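Long-range contacts in early 35 kDa protein (Autographa californica nucleopolyhedrovirus, PDB 1I3S), which inhibits caspases, blocking the apoptosis that an insect cell starts on viral infection, and also suppresses the host RNA interference response: residues Arg53-Lys58 and Lys93-Glu98; Thr36-Pro41 and Cys152-Gly157. The protein carries 1 engineered substitution. All coordinates share one frame; numbering follows the deposited sequence.

Overall arrangement
Both contacts reach the four-stranded antiparallel sheet, but at different strands. Interaction 1 lies at the surface and sets one outermost strand of that sheet, 93-96, beside strand 52-57 of the large mixed sheet; a central Val55–Phe95 contact is flanked by a long, weak salt bridge, as befits a seam with charged residues at its margin. Interaction 2 is partly buried and lies toward the sheet's other edge, where the loop before strand 42-48 folds against the end of strand 148-154. Its chemistry is apolar, built from leucines, prolines and a valine, with one CA-H...O contact. The centres of interaction 1 and interaction 2 are about 15 Å apart, and the two do not touch.

Interaction 1: residues Arg53-Lys58 and Lys93-Glu98; sequences RSVTRK and KYFKDE
Asp97 OD1 is gripped by two donors. Arg57 reaches it from strand 53-57 in a salt bridge, NH1 to OD1 3.5 Å, which as a hydrogen bond is weak; the second donor is the backbone N of His99, two residues on. OD1 sits at the edge of the guanidinium, in its plane, while the two flat groups are turned 69° apart, and one carboxylate oxygen makes the contact, not a two-pronged pair. The bend of the arginine at chi3 (58°) leaves NE and NH2 for the carbonyls of Asn163 and Phe158, and Phe158 adds a cation-pi contact. With three nitrogens spread round one flat cation, arginine can serve Asp97, Asn163 and Phe158 at once.

Phe95 forms the apolar centre. Val55 CG2 lies 3.5 Å from Phe95 CG, meeting the root of the ring obliquely, and farther round the ring, Phe95 CE2 comes 3.5 Å from Arg53 C. A large flat side chain thus spans the gap between two strands whose axes are 7.5 Å apart, too far for backbone pairing, while the branched valine fits beside it.

The two strands run nearly parallel, 19° apart, yet belong to different sheets: 52-57 pairs with 166-170, where Arg53 and Ser54 form a classic bulge opposite Glu169, and 93-96 pairs with 100-106.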
loop_
_atom_site.group_PDB
_atom_site.type_symbol
_atom_site.label_atom_id
_atom_site.label_comp_id
_atom_site.label_asym_id
_atom_site.label_seq_id
_atom_site.Cartn_x
_atom_site.Cartn_y
_atom_site.Cartn_z
ATOM N N ARG A 53 -5.363 -17.911 7.190
ATOM C CA ARG A 53 -5.770 -18.903 8.216
ATOM C C ARG A 53 -6.130 -18.333 9.557
ATOM O O ARG A 53 -6.522 -19.094 10.498
ATOM C CB ARG A 53 -4.679 -19.953 8.391
ATOM C CG ARG A 53 -3.364 -19.418 8.817
ATOM C CD ARG A 53 -2.385 -20.562 8.733
ATOM N NE ARG A 53 -1.386 -20.502 9.780
ATOM C CZ ARG A 53 -0.719 -21.551 10.230
ATOM N NH1 ARG A 53 -0.941 -22.761 9.723
ATOM N NH2 ARG A 53 0.171 -21.380 11.196
ATOM N N SER A 54 -6.042 -17.010 9.685
ATOM C CA SER A 54 -6.337 -16.344 10.964
ATOM C C SER A 54 -6.396 -14.874 10.754
ATOM O O SER A 54 -5.579 -14.312 10.015
ATOM C CB SER A 54 -5.225 -16.664 11.955
ATOM O OG SER A 54 -5.681 -16.660 13.290
ATOM N N VAL A 55 -7.356 -14.218 11.387
ATOM C CA VAL A 55 -7.491 -12.769 11.269
ATOM C C VAL A 55 -7.632 -12.244 12.634
ATOM O O VAL A 55 -8.432 -12.758 13.438
ATOM C CB VAL A 55 -8.731 -12.351 10.481
ATOM C CG1 VAL A 55 -8.782 -10.823 10.410
ATOM C CG2 VAL A 55 -8.712 -12.953 9.095
ATOM N N THR A 56 -6.879 -11.200 12.935
ATOM C CA THR A 56 -6.905 -10.589 14.276
ATOM C C THR A 56 -6.853 -9.127 14.173
ATOM O O THR A 56 -6.467 -8.583 13.131
ATOM C CB THR A 56 -5.690 -11.038 15.096
ATOM O OG1 THR A 56 -5.623 -12.463 15.069
ATOM C CG2 THR A 56 -5.811 -10.597 16.540
ATOM N N ARG A 57 -7.246 -8.453 15.243
ATOM C CA ARG A 57 -7.176 -6.982 15.299
ATOM C C ARG A 57 -6.012 -6.702 16.192
ATOM O O ARG A 57 -5.695 -7.508 17.075
ATOM C CB ARG A 57 -8.479 -6.411 15.871
ATOM C CG ARG A 57 -9.715 -6.802 15.061
ATOM C CD ARG A 57 -10.996 -6.235 15.657
ATOM N NE ARG A 57 -10.915 -4.784 15.735
ATOM C CZ ARG A 57 -11.957 -3.981 15.884
ATOM N NH1 ARG A 57 -13.184 -4.498 15.968
ATOM N NH2 ARG A 57 -11.769 -2.667 15.950
ATOM N N LYS A 58 -5.328 -5.587 15.977
ATOM C CA LYS A 58 -4.154 -5.245 16.810
ATOM C C LYS A 58 -4.235 -3.848 17.250
ATOM O O LYS A 58 -4.993 -3.059 16.681
ATOM C CB LYS A 58 -2.857 -5.509 16.036
ATOM C CG LYS A 58 -2.538 -7.007 15.978
ATOM C CD LYS A 58 -1.269 -7.282 15.248
ATOM C CE LYS A 58 -0.802 -8.686 15.490
ATOM N NZ LYS A 58 0.594 -8.830 14.984
ATOM N N LYS A 93 -13.231 -19.305 3.036
ATOM C CA LYS A 93 -12.941 -19.358 4.489
ATOM C C LYS A 93 -13.419 -18.119 5.167
ATOM O O LYS A 93 -13.178 -17.007 4.683
ATOM C CB LYS A 93 -11.447 -19.559 4.704
ATOM C CG LYS A 93 -10.913 -20.669 3.821
ATOM C CD LYS A 93 -9.789 -21.473 4.495
ATOM C CE LYS A 93 -8.464 -20.743 4.538
ATOM N NZ LYS A 93 -7.413 -21.615 5.107
ATOM N N TYR A 94 -14.112 -18.269 6.290
ATOM C CA TYR A 94 -14.662 -17.102 7.008
ATOM C C TYR A 94 -13.986 -16.791 8.268
ATOM O O TYR A 94 -13.444 -17.686 8.930
ATOM C CB TYR A 94 -16.155 -17.300 7.285
ATOM C CG TYR A 94 -17.031 -17.133 6.066
ATOM C CD1 TYR A 94 -17.127 -18.138 5.102
ATOM C CD2 TYR A 94 -17.699 -15.921 5.827
ATOM C CE1 TYR A 94 -17.848 -17.941 3.937
ATOM C CE2 TYR A 94 -18.431 -15.713 4.649
ATOM C CZ TYR A 94 -18.494 -16.724 3.710
ATOM O OH TYR A 94 -19.161 -16.490 2.520
ATOM N N PHE A 95 -13.993 -15.510 8.622
ATOM C CA PHE A 95 -13.377 -14.978 9.890
ATOM C C PHE A 95 -14.215 -13.798 10.319
ATOM O O PHE A 95 -14.234 -12.762 9.638
ATOM C CB PHE A 95 -11.916 -14.531 9.664
ATOM C CG PHE A 95 -11.047 -15.589 9.047
ATOM C CD1 PHE A 95 -10.992 -15.748 7.663
ATOM C CD2 PHE A 95 -10.319 -16.459 9.855
ATOM C CE1 PHE A 95 -10.231 -16.758 7.102
ATOM C CE2 PHE A 95 -9.559 -17.470 9.293
ATOM C CZ PHE A 95 -9.515 -17.620 7.920
ATOM N N LYS A 96 -14.910 -13.915 11.445
ATOM C CA LYS A 96 -15.796 -12.827 11.889
ATOM C C LYS A 96 -15.507 -12.266 13.216
ATOM O O LYS A 96 -14.733 -12.826 14.012
ATOM C CB LYS A 96 -17.247 -13.293 11.816
ATOM C CG LYS A 96 -17.652 -13.663 10.389
ATOM C CD LYS A 96 -18.972 -14.452 10.326
ATOM C CE LYS A 96 -19.214 -15.011 8.913
ATOM N NZ LYS A 96 -20.449 -15.836 8.807
ATOM N N ASP A 97 -16.120 -11.126 13.479
ATOM C CA ASP A 97 -15.937 -10.404 14.744
ATOM C C ASP A 97 -17.167 -9.573 14.953
ATOM O O ASP A 97 -18.021 -9.461 14.046
ATOM C CB ASP A 97 -14.689 -9.532 14.624
ATOM C CG ASP A 97 -14.456 -8.660 15.836
ATOM O OD1 ASP A 97 -14.941 -7.488 15.846
ATOM O OD2 ASP A 97 -13.782 -9.165 16.778
ATOM N N GLU A 98 -17.305 -8.968 16.121
ATOM C CA GLU A 98 -18.507 -8.156 16.370
ATOM C C GLU A 98 -18.582 -7.040 15.390
ATOM O O GLU A 98 -19.692 -6.512 15.120
ATOM C CB GLU A 98 -18.505 -7.602 17.817
#

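Interaction 2: residues Thr36-Pro41 and Cys152-Gly157; sequences TMLTKP and CVLKPG. Unlike the reference sequence in segment 36-41: Met37 (reference Gln).
Leu38 reaches from the loop toward the end of strand 152-154. Its CB lies 4.2 Å from Pro156 CA, so the side chain leaves its backbone alongside the proline. CG is turned anti to the carbonyl carbon (chi1 -60°), and an extended second torsion (chi2 -174°) sends CD1 onward to Leu154, where it meets CB at 3.5 Å. At that point CD1 also has the carbonyl oxygens of Leu154 and Lys155 near it, and the two leucines approach at a slant. Leucine suits the place because a branched apolar arm can carry a methyl group into a buried spot; Ile33 and Met34 add apolar cover to Leu38 and Leu154 respectively.

Pro156 fills the bend of the loop. Its CB is 3.6 Å from Leu38 O, and its CG lies 3.8 Å from Lys40 N, so the ring is set among backbone atoms of residues 38 to 40. Further on, Pro41 CB touches Val153 CG1 at 3.7 Å, while Pro41 CA directs its hydrogen at Leu154 O, 3.2 Å from CA to O with 148° at the hydrogen. The next residue, Val42, takes up backbone hydrogen bonding with Leu154, so this CA-H...O contact falls where strand 42-48 begins to pair with 148-154.

Proline has no N-H to offer, so Pro41 and Pro156 cannot donate backbone hydrogen bonds to extend the ladder. Both instead present rigid hydrocarbon surface. The contact therefore rests mainly on hydrocarbon packing, against side chains and backbone alike, with one weak CA-H...O interaction, and it continues the association of the two segments just past the regular strand pairing.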
loop_
_atom_site.group_PDB
_atom_site.type_symbol
_atom_site.label_atom_id
_atom_site.label_comp_id
_atom_site.label_asym_id
_atom_site.label_seq_id
_atom_site.Cartn_x
_atom_site.Cartn_y
_atom_site.Cartn_z
ATOM N N THR A 36 -12.783 5.748 10.762
ATOM C CA THR A 36 -13.859 6.724 10.463
ATOM C C THR A 36 -15.106 6.302 11.194
ATOM O O THR A 36 -15.207 5.149 11.651
ATOM C CB THR A 36 -14.144 6.721 8.906
ATOM O OG1 THR A 36 -12.975 7.145 8.200
ATOM C CG2 THR A 36 -15.307 7.632 8.530
ATOM N N MET A 37 -16.070 7.206 11.347
ATOM C CA MET A 37 -17.340 6.819 11.994
ATOM C C MET A 37 -18.115 6.122 10.918
ATOM O O MET A 37 -18.771 6.778 10.071
ATOM C CB MET A 37 -18.120 8.045 12.490
ATOM C CG MET A 37 -17.297 9.000 13.332
ATOM S SD MET A 37 -18.140 9.692 14.774
ATOM C CE MET A 37 -17.352 8.644 16.107
ATOM N N LEU A 38 -18.037 4.793 10.893
ATOM C CA LEU A 38 -18.764 4.016 9.875
ATOM C C LEU A 38 -20.207 4.075 10.201
ATOM O O LEU A 38 -20.619 3.744 11.339
ATOM C CB LEU A 38 -18.302 2.563 9.859
ATOM C CG LEU A 38 -16.833 2.307 9.564
ATOM C CD1 LEU A 38 -16.602 0.804 9.451
ATOM C CD2 LEU A 38 -16.449 2.998 8.266
ATOM N N THR A 39 -20.998 4.500 9.221
ATOM C CA THR A 39 -22.463 4.613 9.358
ATOM C C THR A 39 -23.127 3.373 8.847
ATOM O O THR A 39 -24.305 3.081 9.180
ATOM C CB THR A 39 -22.967 5.797 8.553
ATOM O OG1 THR A 39 -22.324 6.979 9.028
ATOM C CG2 THR A 39 -24.474 5.944 8.684
ATOM N N LYS A 40 -22.399 2.616 8.032
ATOM C CA LYS A 40 -22.937 1.368 7.449
ATOM C C LYS A 40 -21.793 0.496 7.025
ATOM O O LYS A 40 -20.623 0.942 7.036
ATOM C CB LYS A 40 -23.818 1.708 6.242
ATOM C CG LYS A 40 -23.043 2.346 5.098
ATOM C CD LYS A 40 -23.921 2.760 3.922
ATOM C CE LYS A 40 -23.049 3.430 2.858
ATOM N NZ LYS A 40 -23.822 4.074 1.758
ATOM N N PRO A 41 -22.069 -0.768 6.651
ATOM C CA PRO A 41 -20.989 -1.663 6.225
ATOM C C PRO A 41 -20.138 -1.177 5.079
ATOM O O PRO A 41 -20.655 -0.767 4.009
ATOM C CB PRO A 41 -21.727 -2.964 5.911
ATOM C CG PRO A 41 -22.800 -2.966 6.939
ATOM C CD PRO A 41 -23.312 -1.532 6.873
ATOM N N CYS A 152 -13.148 -7.902 3.136
ATOM C CA CYS A 152 -13.355 -7.450 4.527
ATOM C C CYS A 152 -14.460 -6.492 4.519
ATOM O O CYS A 152 -14.433 -5.503 3.763
ATOM C CB CYS A 152 -12.153 -6.705 5.080
ATOM S SG CYS A 152 -10.621 -7.249 4.421
ATOM N N VAL A 153 -15.472 -6.749 5.330
ATOM C CA VAL A 153 -16.578 -5.809 5.443
ATOM C C VAL A 153 -16.463 -5.287 6.845
ATOM O O VAL A 153 -16.412 -6.058 7.815
ATOM C CB VAL A 153 -17.926 -6.515 5.195
ATOM C CG1 VAL A 153 -19.088 -5.577 5.574
ATOM C CG2 VAL A 153 -18.012 -6.947 3.704
ATOM N N LEU A 154 -16.354 -3.979 6.988
ATOM C CA LEU A 154 -16.235 -3.393 8.322
ATOM C C LEU A 154 -17.581 -2.973 8.738
ATOM O O LEU A 154 -18.336 -2.410 7.935
ATOM C CB LEU A 154 -15.289 -2.202 8.293
ATOM C CG LEU A 154 -13.801 -2.536 8.353
ATOM C CD1 LEU A 154 -13.507 -3.836 7.641
ATOM C CD2 LEU A 154 -13.029 -1.389 7.725
ATOM N N LYS A 155 -17.926 -3.239 9.989
ATOM C CA LYS A 155 -19.250 -2.885 10.506
ATOM C C LYS A 155 -19.176 -1.785 11.515
ATOM O O LYS A 155 -18.149 -1.613 12.203
ATOM C CB LYS A 155 -19.912 -4.131 11.097
ATOM C CG LYS A 155 -19.937 -5.303 10.111
ATOM C CD LYS A 155 -20.472 -6.574 10.742
ATOM C CE LYS A 155 -20.184 -7.809 9.882
ATOM N NZ LYS A 155 -20.593 -7.626 8.466
ATOM N N PRO A 156 -20.249 -0.982 11.621
ATOM C CA PRO A 156 -20.313 0.132 12.566
ATOM C C PRO A 156 -19.946 -0.285 13.942
ATOM O O PRO A 156 -20.528 -1.234 14.506
ATOM C CB PRO A 156 -21.772 0.578 12.471
ATOM C CG PRO A 156 -22.115 0.283 11.031
ATOM C CD PRO A 156 -21.502 -1.083 10.845
ATOM N N GLY A 157 -18.984 0.416 14.521
ATOM C CA GLY A 157 -18.553 0.086 15.863
ATOM C C GLY A 157 -17.119 -0.368 15.815
ATOM O O GLY A 157 -16.451 -0.483 16.865
#